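PDB 5ZCY: protein translation factor SUI1 homolog from Pyrococcus horikoshii, which probably takes part in translation initiation as a factor of the SUI1 (eIF1) family and may bind mRNA. Local coordinates for residues Leu50-Leu61 with Thr66-Leu74. Sequence-based numbering, arbitrary orientation.
Sequences LEEIAKKLKAKL and TAKNGRIEL. With NO3 (nitrate ion), chain B.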
loop_
_atom_site.group_PDB
_atom_site.type_symbol
_atom_site.label_atom_id
_atom_site.label_comp_id
_atom_site.label_asym_id
_atom_site.label_seq_id
_atom_site.Cartn_x
_atom_site.Cartn_y
_atom_site.Cartn_z
ATOM N N LEU A 50 10.082 3.608 -0.313
ATOM C CA LEU A 50 8.662 3.692 -0.549
ATOM C C LEU A 50 8.310 4.445 -1.808
ATOM O O LEU A 50 7.236 4.183 -2.363
ATOM C CB LEU A 50 7.933 4.361 0.596
ATOM C CG LEU A 50 8.106 3.698 1.932
ATOM C CD1 LEU A 50 7.176 4.390 2.924
ATOM C CD2 LEU A 50 7.904 2.204 1.891
ATOM N N GLU A 51 9.138 5.420 -2.240
ATOM C CA GLU A 51 8.872 6.124 -3.513
ATOM C C GLU A 51 8.862 5.180 -4.659
ATOM O O GLU A 51 8.042 5.237 -5.572
ATOM C CB GLU A 51 9.909 7.241 -3.772
ATOM C CG GLU A 51 9.855 8.409 -2.832
ATOM C CD GLU A 51 10.959 9.496 -3.080
ATOM O OE1 GLU A 51 12.060 9.178 -3.511
ATOM O OE2 GLU A 51 10.699 10.678 -2.858
ATOM N N GLU A 52 9.827 4.253 -4.647
ATOM C CA GLU A 52 9.905 3.309 -5.691
ATOM C C GLU A 52 8.736 2.318 -5.772
ATOM O O GLU A 52 8.237 1.982 -6.828
ATOM C CB GLU A 52 11.318 2.569 -5.589
ATOM C CG GLU A 52 11.570 1.546 -6.530
ATOM C CD GLU A 52 12.939 0.774 -6.388
ATOM O OE1 GLU A 52 13.568 0.639 -5.261
ATOM O OE2 GLU A 52 13.107 0.177 -7.457
ATOM N N ILE A 53 8.404 1.855 -4.583
ATOM C CA ILE A 53 7.230 0.947 -4.470
ATOM C C ILE A 53 5.978 1.683 -4.887
ATOM O O ILE A 53 5.205 1.079 -5.658
ATOM C CB ILE A 53 7.103 0.382 -3.017
ATOM C CG1 ILE A 53 8.357 -0.470 -2.729
ATOM C CG2 ILE A 53 5.807 -0.412 -2.872
ATOM C CD1 ILE A 53 8.527 -0.874 -1.306
ATOM N N ALA A 54 5.825 2.930 -4.495
ATOM C CA ALA A 54 4.676 3.712 -4.968
ATOM C C ALA A 54 4.647 3.826 -6.454
ATOM O O ALA A 54 3.570 3.651 -7.047
ATOM C CB ALA A 54 4.611 5.033 -4.303
ATOM N N LYS A 55 5.797 4.114 -7.052
ATOM C CA LYS A 55 5.833 4.230 -8.534
ATOM C C LYS A 55 5.411 2.970 -9.198
ATOM O O LYS A 55 4.686 2.969 -10.208
ATOM C CB LYS A 55 7.248 4.745 -8.886
ATOM C CG LYS A 55 7.626 4.852 -10.346
ATOM C CD LYS A 55 9.165 5.045 -10.543
ATOM C CE LYS A 55 9.945 3.780 -10.159
ATOM N NZ LYS A 55 11.442 3.972 -10.121
ATOM N N LYS A 56 5.818 1.780 -8.731
ATOM C CA LYS A 56 5.511 0.527 -9.290
ATOM C C LYS A 56 3.985 0.281 -9.182
ATOM O O LYS A 56 3.363 -0.223 -10.085
ATOM C CB LYS A 56 6.272 -0.620 -8.685
ATOM C CG LYS A 56 7.764 -0.571 -9.058
ATOM C CD LYS A 56 8.427 -1.742 -8.483
ATOM C CE LYS A 56 9.976 -1.673 -8.776
ATOM N NZ LYS A 56 10.484 -2.926 -8.185
ATOM N N LEU A 57 3.434 0.549 -8.006
ATOM C CA LEU A 57 2.000 0.265 -7.844
ATOM C C LEU A 57 1.225 1.242 -8.685
ATOM O O LEU A 57 0.184 0.756 -9.257
ATOM C CB LEU A 57 1.693 0.492 -6.346
ATOM C CG LEU A 57 2.207 -0.568 -5.416
ATOM C CD1 LEU A 57 1.970 -0.108 -3.965
ATOM C CD2 LEU A 57 1.735 -1.978 -5.617
ATOM N N LYS A 58 1.594 2.489 -8.767
ATOM C CA LYS A 58 0.952 3.578 -9.623
ATOM C C LYS A 58 0.942 3.103 -11.079
ATOM O O LYS A 58 -0.061 3.283 -11.790
ATOM C CB LYS A 58 1.602 4.961 -9.515
ATOM C CG LYS A 58 1.304 5.663 -8.169
ATOM C CD LYS A 58 2.241 6.811 -7.853
ATOM C CE LYS A 58 2.092 7.975 -8.839
ATOM N NZ LYS A 58 3.075 9.014 -8.446
ATOM N N ALA A 59 2.019 2.517 -11.519
ATOM C CA ALA A 59 2.100 2.064 -12.912
ATOM C C ALA A 59 1.233 0.878 -13.129
ATOM O O ALA A 59 0.503 0.851 -14.165
ATOM C CB ALA A 59 3.565 1.777 -13.268
ATOM N N LYS A 60 1.169 -0.099 -12.213
ATOM C CA LYS A 60 0.382 -1.250 -12.344
ATOM C C LYS A 60 -1.119 -0.917 -12.383
ATOM O O LYS A 60 -1.863 -1.497 -13.156
ATOM C CB LYS A 60 0.616 -2.304 -11.256
ATOM C CG LYS A 60 1.990 -3.007 -11.251
ATOM C CD LYS A 60 2.292 -3.516 -9.836
ATOM C CE LYS A 60 3.292 -4.670 -9.734
ATOM N NZ LYS A 60 2.983 -5.412 -8.476
ATOM N N LEU A 61 -1.528 0.073 -11.567
ATOM C CA LEU A 61 -2.948 0.436 -11.441
ATOM C C LEU A 61 -3.302 1.639 -12.342
ATOM O O LEU A 61 -4.507 2.043 -12.326
ATOM C CB LEU A 61 -3.174 0.775 -9.958
ATOM C CG LEU A 61 -3.094 -0.312 -8.968
ATOM C CD1 LEU A 61 -2.925 0.148 -7.551
ATOM C CD2 LEU A 61 -4.295 -1.336 -9.092
ATOM N N THR A 66 1.506 8.789 -4.089
ATOM C CA THR A 66 2.718 9.401 -3.529
ATOM C C THR A 66 3.218 8.509 -2.407
ATOM O O THR A 66 2.528 7.658 -1.889
ATOM C CB THR A 66 2.387 10.806 -3.017
ATOM O OG1 THR A 66 3.620 11.561 -2.812
ATOM C CG2 THR A 66 1.532 10.844 -1.798
ATOM N N ALA A 67 4.455 8.687 -2.011
ATOM C CA ALA A 67 4.971 8.256 -0.767
ATOM C C ALA A 67 5.243 9.486 0.057
ATOM O O ALA A 67 5.960 10.418 -0.378
ATOM C CB ALA A 67 6.269 7.441 -0.975
ATOM N N LYS A 68 4.712 9.482 1.268
ATOM C CA LYS A 68 5.006 10.565 2.205
ATOM C C LYS A 68 4.779 10.187 3.617
ATOM O O LYS A 68 3.879 9.401 3.888
ATOM C CB LYS A 68 4.387 11.855 1.815
ATOM C CG LYS A 68 2.920 11.837 1.665
ATOM C CD LYS A 68 2.344 13.265 1.908
ATOM C CE LYS A 68 0.960 13.380 1.310
ATOM N NZ LYS A 68 0.599 14.769 0.877
ATOM N N ASN A 69 5.637 10.703 4.526
ATOM C CA ASN A 69 5.453 10.468 5.943
ATOM C C ASN A 69 5.360 8.978 6.300
ATOM O O ASN A 69 4.610 8.601 7.198
ATOM C CB ASN A 69 4.252 11.259 6.479
ATOM C CG ASN A 69 4.391 12.772 6.252
ATOM O OD1 ASN A 69 5.485 13.294 6.295
ATOM N ND2 ASN A 69 3.279 13.457 5.994
ATOM N N GLY A 70 6.162 8.159 5.631
ATOM C CA GLY A 70 6.241 6.766 5.935
ATOM C C GLY A 70 5.108 5.864 5.434
ATOM O O GLY A 70 4.999 4.685 5.761
ATOM N N ARG A 71 4.315 6.459 4.548
ATOM C CA ARG A 71 3.153 5.764 4.014
ATOM C C ARG A 71 3.093 5.916 2.507
ATOM O O ARG A 71 3.642 6.841 1.966
ATOM C CB ARG A 71 1.853 6.356 4.521
ATOM C CG ARG A 71 1.766 6.627 6.017
ATOM C CD ARG A 71 0.345 6.980 6.435
ATOM N NE ARG A 71 -0.331 8.017 5.654
ATOM C CZ ARG A 71 -1.625 8.399 5.834
ATOM N NH1 ARG A 71 -2.357 7.801 6.769
ATOM N NH2 ARG A 71 -2.161 9.322 5.070
ATOM N N ILE A 72 2.461 4.964 1.805
ATOM C CA ILE A 72 2.150 5.130 0.407
ATOM C C ILE A 72 0.658 5.442 0.316
ATOM O O ILE A 72 -0.155 4.811 0.977
ATOM C CB ILE A 72 2.450 3.861 -0.366
ATOM C CG1 ILE A 72 4.006 3.567 -0.297
ATOM C CG2 ILE A 72 1.943 3.896 -1.807
ATOM C CD1 ILE A 72 4.442 2.260 -0.852
ATOM N N GLU A 73 0.343 6.440 -0.505
ATOM C CA GLU A 73 -1.036 6.847 -0.799
ATOM C C GLU A 73 -1.322 6.658 -2.231
ATOM O O GLU A 73 -0.551 7.122 -3.103
ATOM C CB GLU A 73 -1.299 8.307 -0.374
ATOM C CG GLU A 73 -0.863 8.659 0.991
ATOM C CD GLU A 73 -1.413 10.038 1.465
ATOM O OE1 GLU A 73 -2.175 10.661 0.718
ATOM O OE2 GLU A 73 -0.980 10.434 2.593
ATOM N N LEU A 74 -2.384 5.966 -2.570
ATOM C CA LEU A 74 -2.816 5.708 -3.943
ATOM C C LEU A 74 -4.176 6.301 -4.202
ATOM O O LEU A 74 -5.081 6.191 -3.345
ATOM C CB LEU A 74 -2.900 4.223 -4.289
ATOM C CG LEU A 74 -1.612 3.446 -4.048
ATOM C CD1 LEU A 74 -1.820 1.981 -4.243
ATOM C CD2 LEU A 74 -0.509 3.920 -4.978
HETATM N N NO3 B . 10.561 -2.419 -4.718
HETATM O O1 NO3 B . 9.955 -3.205 -5.255
HETATM O O2 NO3 B . 11.051 -2.422 -3.395
HETATM O O3 NO3 B . 10.688 -1.250 -5.393
HETATM O O HOH W 1 7.614 11.675 -2.373
#
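I72 rises from the β-hairpin 66–74 into a hollow in helix 50–61 bounded by L50, I53 and A54, joining helix to sheet in the α/β fold of the SUI1 family. The hairpin closes through a type I' turn from K68 to R71 and forms one margin of the sheet, with the helix laid nearly parallel to strand 71–74 (21°). I72 CG1, anti to the carbonyl carbon (chi1 -64°), lies 4.1 Å from L50 CB and carries CD1 to I53 CG2 at 3.6 Å, the two isoleucines crossing at about a right angle, while CG2 settles on A54 CB at 3.8 Å. Trimming I72 to an alanine is likely to open a gap against I53 CG2 and A54 CB and take a neighbour from L50 CB. Where the helix axis comes within 7.2 Å of strand 66–68, A54 and A67 face each other, and A67 CB also rests 3.8 Å from L50 CB. Farther along, L74 presents CD2 to L57 and the aliphatic part of K58, whose ammonium group bonds to G65 O; beyond the hairpin, L57 and L61 also meet L85 of helix 82–88. Near the start of the helix, one water donates to both E51 OE2 and A67 O. At the turn, L50 CD1 lies against the backbone of G70, 3.6 Å from its C atom.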